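Hydrogenase expression/formation protein HypE (Desulfovibrio vulgaris subsp. vulgaris, PDB 2Z1U) binds ATP and magnesium and probably serves hydrogenase maturation, as a HypE protein related to the AIR synthase (PurM) family. Local coordinates at residues I97-L102 with C138-I143; M174-L179 with P249-V254. All blocks are in the same frame, centred on the assembly; numbering follows the deposited sequence.

Contact 1: residues I97-L102 with C138-I143; sequences ILEEGL and CDKMFI
Leu98 and Met141 run alongside each other on one face of the sheet, their tips heading in a common direction, where antiparallel strands 87-99 and 141-151 of the N-terminal, PurM-like domain pair at one end. Leu98 CD2 lies 3.7 Å from Met141 CG, the methionine chain being extended with CG anti to the backbone N (chi1 174°). Leu98 packs against Leu107 and Met141 against Val110 of helix 104-121, so two apolar chains suit this buried face. On the other face Ile97 and Phe142 meet at CB, and the second subunit packs against both. Backbone bonds lock this tight part: Ile97 and Phe142 exchange two, and Glu99 N donates to Lys140 O.

Toward the strand end, at Glu99, Asp139 and Lys140, the contact becomes polar and partly exposed. Glu99, fully extended, sends OE2 to Lys140 N at 3.0 Å, the N-H arriving from above the carboxylate plane, while OE1 accepts from Gly136 N. A water donates to both Glu99 OE2 and Asp139 OD1. Asp139 forms salt bridges with Lys140 and, through OD2, with Arg341. A carboxylate thus takes over at the strand end, accepting backbone N-H groups where regular pairing stops.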
loop_
_atom_site.group_PDB
_atom_site.type_symbol
_atom_site.label_atom_id
_atom_site.label_comp_id
_atom_site.label_asym_id
_atom_site.label_seq_id
_atom_site.Cartn_x
_atom_site.Cartn_y
_atom_site.Cartn_z
ATOM N N ILE A 97 9.652 -0.296 -2.822
ATOM C CA ILE A 97 10.715 -1.019 -2.117
ATOM C C ILE A 97 11.842 -1.272 -3.119
ATOM O O ILE A 97 11.644 -1.942 -4.130
ATOM C CB ILE A 97 10.211 -2.338 -1.477
ATOM C CG1 ILE A 97 9.067 -2.032 -0.491
ATOM C CG2 ILE A 97 11.376 -3.073 -0.762
ATOM C CD1 ILE A 97 8.271 -3.253 -0.017
ATOM N N LEU A 98 13.017 -0.709 -2.847
ATOM C CA LEU A 98 14.083 -0.686 -3.843
ATOM C C LEU A 98 15.368 -1.302 -3.330
ATOM O O LEU A 98 15.711 -1.165 -2.149
ATOM C CB LEU A 98 14.344 0.751 -4.296
ATOM C CG LEU A 98 13.171 1.506 -4.940
ATOM C CD1 LEU A 98 13.425 3.021 -4.944
ATOM C CD2 LEU A 98 12.913 0.990 -6.345
ATOM N N GLU A 99 16.070 -1.985 -4.231
ATOM C CA GLU A 99 17.360 -2.590 -3.919
ATOM C C GLU A 99 18.493 -1.581 -4.125
ATOM O O GLU A 99 18.597 -0.958 -5.191
ATOM C CB GLU A 99 17.587 -3.832 -4.791
ATOM C CG GLU A 99 18.872 -4.578 -4.452
ATOM C CD GLU A 99 19.092 -5.827 -5.272
ATOM O OE1 GLU A 99 19.805 -6.727 -4.769
ATOM O OE2 GLU A 99 18.578 -5.915 -6.408
ATOM N N GLU A 100 19.328 -1.424 -3.095
ATOM C CA GLU A 100 20.615 -0.719 -3.208
ATOM C C GLU A 100 21.361 -1.198 -4.446
ATOM O O GLU A 100 21.383 -2.394 -4.729
ATOM C CB GLU A 100 21.462 -0.972 -1.950
ATOM C CG GLU A 100 22.845 -0.337 -1.942
ATOM C CD GLU A 100 23.794 -0.955 -0.910
ATOM O OE1 GLU A 100 24.797 -0.299 -0.566
ATOM O OE2 GLU A 100 23.548 -2.091 -0.447
ATOM N N GLY A 101 21.961 -0.259 -5.179
ATOM C CA GLY A 101 22.710 -0.568 -6.392
ATOM C C GLY A 101 21.902 -0.476 -7.675
ATOM O O GLY A 101 22.467 -0.430 -8.762
ATOM N N LEU A 102 20.575 -0.456 -7.550
ATOM C CA LEU A 102 19.677 -0.392 -8.701
ATOM C C LEU A 102 20.045 0.747 -9.654
ATOM O O LEU A 102 20.260 1.882 -9.224
ATOM C CB LEU A 102 18.224 -0.238 -8.225
ATOM C CG LEU A 102 17.000 -0.743 -9.012
ATOM C CD1 LEU A 102 16.031 0.392 -9.362
ATOM C CD2 LEU A 102 17.329 -1.587 -10.232
ATOM N N CYS A 138 16.174 -7.516 -1.619
ATOM C CA CYS A 138 15.062 -7.694 -2.558
ATOM C C CYS A 138 15.569 -7.697 -3.995
ATOM O O CYS A 138 16.642 -7.154 -4.281
ATOM C CB CYS A 138 13.960 -6.632 -2.363
ATOM S SG CYS A 138 14.312 -5.013 -3.069
ATOM N N ASP A 139 14.808 -8.323 -4.890
ATOM C CA ASP A 139 15.183 -8.390 -6.301
ATOM C C ASP A 139 14.784 -7.116 -7.047
ATOM O O ASP A 139 13.688 -7.034 -7.615
ATOM C CB ASP A 139 14.591 -9.645 -6.964
ATOM C CG ASP A 139 15.013 -9.807 -8.418
ATOM O OD1 ASP A 139 16.080 -9.297 -8.831
ATOM O OD2 ASP A 139 14.259 -10.462 -9.150
ATOM N N LYS A 140 15.677 -6.121 -7.003
ATOM C CA LYS A 140 15.557 -4.849 -7.753
ATOM C C LYS A 140 14.466 -3.904 -7.246
ATOM O O LYS A 140 14.758 -2.773 -6.842
ATOM C CB LYS A 140 15.359 -5.069 -9.264
ATOM C CG LYS A 140 16.345 -5.998 -9.951
ATOM C CD LYS A 140 16.132 -5.965 -11.458
ATOM C CE LYS A 140 16.251 -7.345 -12.075
ATOM N NZ LYS A 140 17.367 -8.129 -11.519
ATOM N N MET A 141 13.210 -4.352 -7.281
ATOM C CA MET A 141 12.100 -3.426 -7.057
ATOM C C MET A 141 10.742 -4.087 -6.943
ATOM O O MET A 141 10.337 -4.858 -7.831
ATOM C CB MET A 141 12.064 -2.431 -8.218
ATOM C CG MET A 141 10.898 -1.476 -8.245
ATOM S SD MET A 141 11.060 -0.556 -9.777
ATOM C CE MET A 141 9.582 0.374 -9.706
ATOM N N PHE A 142 10.033 -3.743 -5.865
ATOM C CA PHE A 142 8.617 -4.049 -5.728
ATOM C C PHE A 142 7.868 -2.739 -5.548
ATOM O O PHE A 142 8.422 -1.761 -5.037
ATOM C CB PHE A 142 8.348 -4.959 -4.517
ATOM C CG PHE A 142 9.175 -6.227 -4.499
ATOM C CD1 PHE A 142 9.803 -6.636 -3.329
ATOM C CD2 PHE A 142 9.337 -6.997 -5.648
ATOM C CE1 PHE A 142 10.568 -7.791 -3.301
ATOM C CE2 PHE A 142 10.102 -8.158 -5.631
ATOM C CZ PHE A 142 10.715 -8.553 -4.456
ATOM N N ILE A 143 6.602 -2.716 -5.958
ATOM C CA ILE A 143 5.778 -1.528 -5.765
ATOM C C ILE A 143 4.447 -1.980 -5.198
ATOM O O ILE A 143 3.837 -2.931 -5.712
ATOM C CB ILE A 143 5.513 -0.770 -7.107
ATOM C CG1 ILE A 143 6.805 -0.543 -7.893
ATOM C CG2 ILE A 143 4.781 0.562 -6.857
ATOM C CD1 ILE A 143 6.583 0.084 -9.309
HETATM O O HOH W 1 18.777 -8.295 -7.847
#

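Contact 2: residues M174-L179 with P249-V254; sequences MGDHGL and PVRESV
This is a meeting of two helix starts in the C-terminal, AIR synthase-like domain: the N-terminal ends of helices 176-184 and 252-260, each with the loop that leads into it, pack together through one backbone bond, a bridging water, a few apolar contacts and a long salt bridge. Gly175 and Arg251 occupy the two N-cap positions. The direct backbone link is Met174 N to Pro249 O, 2.9 Å, and beside it Met174 CB rests against Val250 CG2. Gly175 has positive phi (101°), a conformation easy for glycine, and its backbone comes close to the valine, with Gly175 C 4.0 Å from Val254 CG1.

Val254 is the apolar wedge. Its branches diverge, so that CG1, anti to the backbone N (chi1 169°), faces the carbonyl O of Met174, while CG2 reaches the Asp176 carboxylate. Leu179, three residues after Asp176 on helix 176-184, is long enough to reach across to the Val254 backbone, bringing CD1 to 3.7 Å from Val254 CA, and it also touches Cys258.

Polar groups are held by the water, which donates to Met174 O and Asp176 OD2 and accepts from Arg251 N, joining both loops. Asp176 OD2 also bonds to Ser173 OG, which makes a weak hydrogen bond with Arg251 NH1. The carboxylate of Asp176 and the guanidinium of Arg251 stand nearly perpendicular, their planes 84° apart. The salt bridge between them is long, for Asp176 OD1 lies 3.7 Å from Arg251 NH1 but only 3.1 Å from Arg251 CD.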
loop_
_atom_site.group_PDB
_atom_site.type_symbol
_atom_site.label_atom_id
_atom_site.label_comp_id
_atom_site.label_asym_id
_atom_site.label_seq_id
_atom_site.Cartn_x
_atom_site.Cartn_y
_atom_site.Cartn_z
ATOM N N MET A 174 -7.652 -13.881 -23.810
ATOM C CA MET A 174 -7.126 -14.456 -22.588
ATOM C C MET A 174 -5.704 -14.970 -22.774
ATOM O O MET A 174 -5.380 -15.553 -23.816
ATOM C CB MET A 174 -8.042 -15.610 -22.122
ATOM C CG MET A 174 -9.425 -15.124 -21.661
ATOM S SD MET A 174 -9.426 -14.313 -20.058
ATOM C CE MET A 174 -9.499 -12.519 -20.440
ATOM N N GLY A 175 -4.867 -14.741 -21.764
ATOM C CA GLY A 175 -3.559 -15.394 -21.680
ATOM C C GLY A 175 -2.361 -14.558 -22.107
ATOM O O GLY A 175 -1.219 -14.952 -21.879
ATOM N N ASP A 176 -2.623 -13.413 -22.733
ATOM C CA ASP A 176 -1.587 -12.563 -23.336
ATOM C C ASP A 176 -0.498 -12.112 -22.372
ATOM O O ASP A 176 0.684 -12.347 -22.641
ATOM C CB ASP A 176 -2.224 -11.347 -24.010
ATOM C CG ASP A 176 -3.304 -11.748 -24.994
ATOM O OD1 ASP A 176 -3.032 -11.736 -26.203
ATOM O OD2 ASP A 176 -4.408 -12.120 -24.551
ATOM N N HIS A 177 -0.890 -11.494 -21.257
ATOM C CA HIS A 177 0.076 -11.036 -20.269
ATOM C C HIS A 177 0.957 -12.173 -19.735
ATOM O O HIS A 177 2.191 -12.071 -19.756
ATOM C CB HIS A 177 -0.604 -10.362 -19.083
ATOM C CG HIS A 177 0.366 -9.889 -18.045
ATOM N ND1 HIS A 177 1.056 -8.703 -18.164
ATOM C CD2 HIS A 177 0.783 -10.451 -16.889
ATOM C CE1 HIS A 177 1.845 -8.543 -17.115
ATOM N NE2 HIS A 177 1.703 -9.594 -16.328
ATOM N N GLY A 178 0.317 -13.225 -19.230
ATOM C CA GLY A 178 1.034 -14.372 -18.668
ATOM C C GLY A 178 2.033 -14.974 -19.642
ATOM O O GLY A 178 3.169 -15.257 -19.267
ATOM N N LEU A 179 1.614 -15.174 -20.890
ATOM C CA LEU A 179 2.497 -15.713 -21.916
ATOM C C LEU A 179 3.697 -14.806 -22.156
ATOM O O LEU A 179 4.823 -15.282 -22.223
ATOM C CB LEU A 179 1.749 -15.938 -23.236
ATOM C CG LEU A 179 2.141 -17.087 -24.164
ATOM C CD1 LEU A 179 1.862 -16.732 -25.618
ATOM C CD2 LEU A 179 3.578 -17.582 -24.003
ATOM N N PRO A 249 -12.075 -16.004 -26.193
ATOM C CA PRO A 249 -11.101 -15.568 -27.187
ATOM C C PRO A 249 -9.661 -15.759 -26.706
ATOM O O PRO A 249 -9.310 -15.374 -25.604
ATOM C CB PRO A 249 -11.427 -14.059 -27.379
ATOM C CG PRO A 249 -12.002 -13.636 -26.077
ATOM C CD PRO A 249 -12.677 -14.876 -25.463
ATOM N N VAL A 250 -8.850 -16.397 -27.534
ATOM C CA VAL A 250 -7.431 -16.604 -27.252
ATOM C C VAL A 250 -6.793 -16.480 -28.621
ATOM O O VAL A 250 -7.190 -17.192 -29.551
ATOM C CB VAL A 250 -7.122 -18.034 -26.639
ATOM C CG1 VAL A 250 -5.626 -18.193 -26.348
ATOM C CG2 VAL A 250 -7.898 -18.289 -25.347
ATOM N N ARG A 251 -5.857 -15.544 -28.759
ATOM C CA ARG A 251 -5.186 -15.274 -30.040
ATOM C C ARG A 251 -4.450 -16.523 -30.489
ATOM O O ARG A 251 -3.876 -17.223 -29.659
ATOM C CB ARG A 251 -4.179 -14.128 -29.879
ATOM C CG ARG A 251 -4.798 -12.782 -29.613
ATOM C CD ARG A 251 -3.745 -11.746 -29.217
ATOM N NE ARG A 251 -4.007 -10.506 -29.936
ATOM C CZ ARG A 251 -4.726 -9.490 -29.470
ATOM N NH1 ARG A 251 -5.248 -9.521 -28.244
ATOM N NH2 ARG A 251 -4.903 -8.423 -30.240
ATOM N N GLU A 252 -4.474 -16.800 -31.799
ATOM C CA GLU A 252 -3.776 -17.960 -32.372
ATOM C C GLU A 252 -2.331 -18.052 -31.873
ATOM O O GLU A 252 -1.875 -19.114 -31.458
ATOM C CB GLU A 252 -3.817 -17.905 -33.911
ATOM C CG GLU A 252 -3.444 -19.203 -34.624
ATOM C CD GLU A 252 -3.408 -19.040 -36.144
ATOM O OE1 GLU A 252 -3.744 -17.936 -36.640
ATOM O OE2 GLU A 252 -3.039 -20.006 -36.846
ATOM N N SER A 253 -1.637 -16.916 -31.900
ATOM C CA SER A 253 -0.252 -16.801 -31.452
ATOM C C SER A 253 -0.088 -17.098 -29.958
ATOM O O SER A 253 0.939 -17.634 -29.539
ATOM C CB SER A 253 0.256 -15.396 -31.751
ATOM O OG SER A 253 -0.476 -14.455 -30.974
ATOM N N VAL A 254 -1.100 -16.740 -29.167
ATOM C CA VAL A 254 -1.119 -17.049 -27.728
ATOM C C VAL A 254 -1.397 -18.550 -27.504
ATOM O O VAL A 254 -0.699 -19.196 -26.723
ATOM C CB VAL A 254 -2.126 -16.154 -26.956
ATOM C CG1 VAL A 254 -2.331 -16.652 -25.525
ATOM C CG2 VAL A 254 -1.654 -14.685 -26.957
HETATM O O HOH W 2 -4.968 -14.342 -26.278
#

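How the contacts relate
The two contacts are separate pieces of the two-domain HypE chain: contact 1 belongs to the N-terminal, PurM-like part and contact 2, later in the sequence, to the C-terminal part. Their centres are about 30 Å apart and their nearest atoms about 13 Å. Both lie near nucleotide sites without belonging to them. The Leu98 side chain is about 7 Å from a bound ATP and about 4 Å from the side chain of Thr130, an ATP-binding residue. In contact 2 the Met174 side chain is about 9 Å from that of Asp220, a magnesium ligand, and about 13 Å from bound ATP. Contact 1 also borders the second subunit, whereas contact 2 is touched by no other chain.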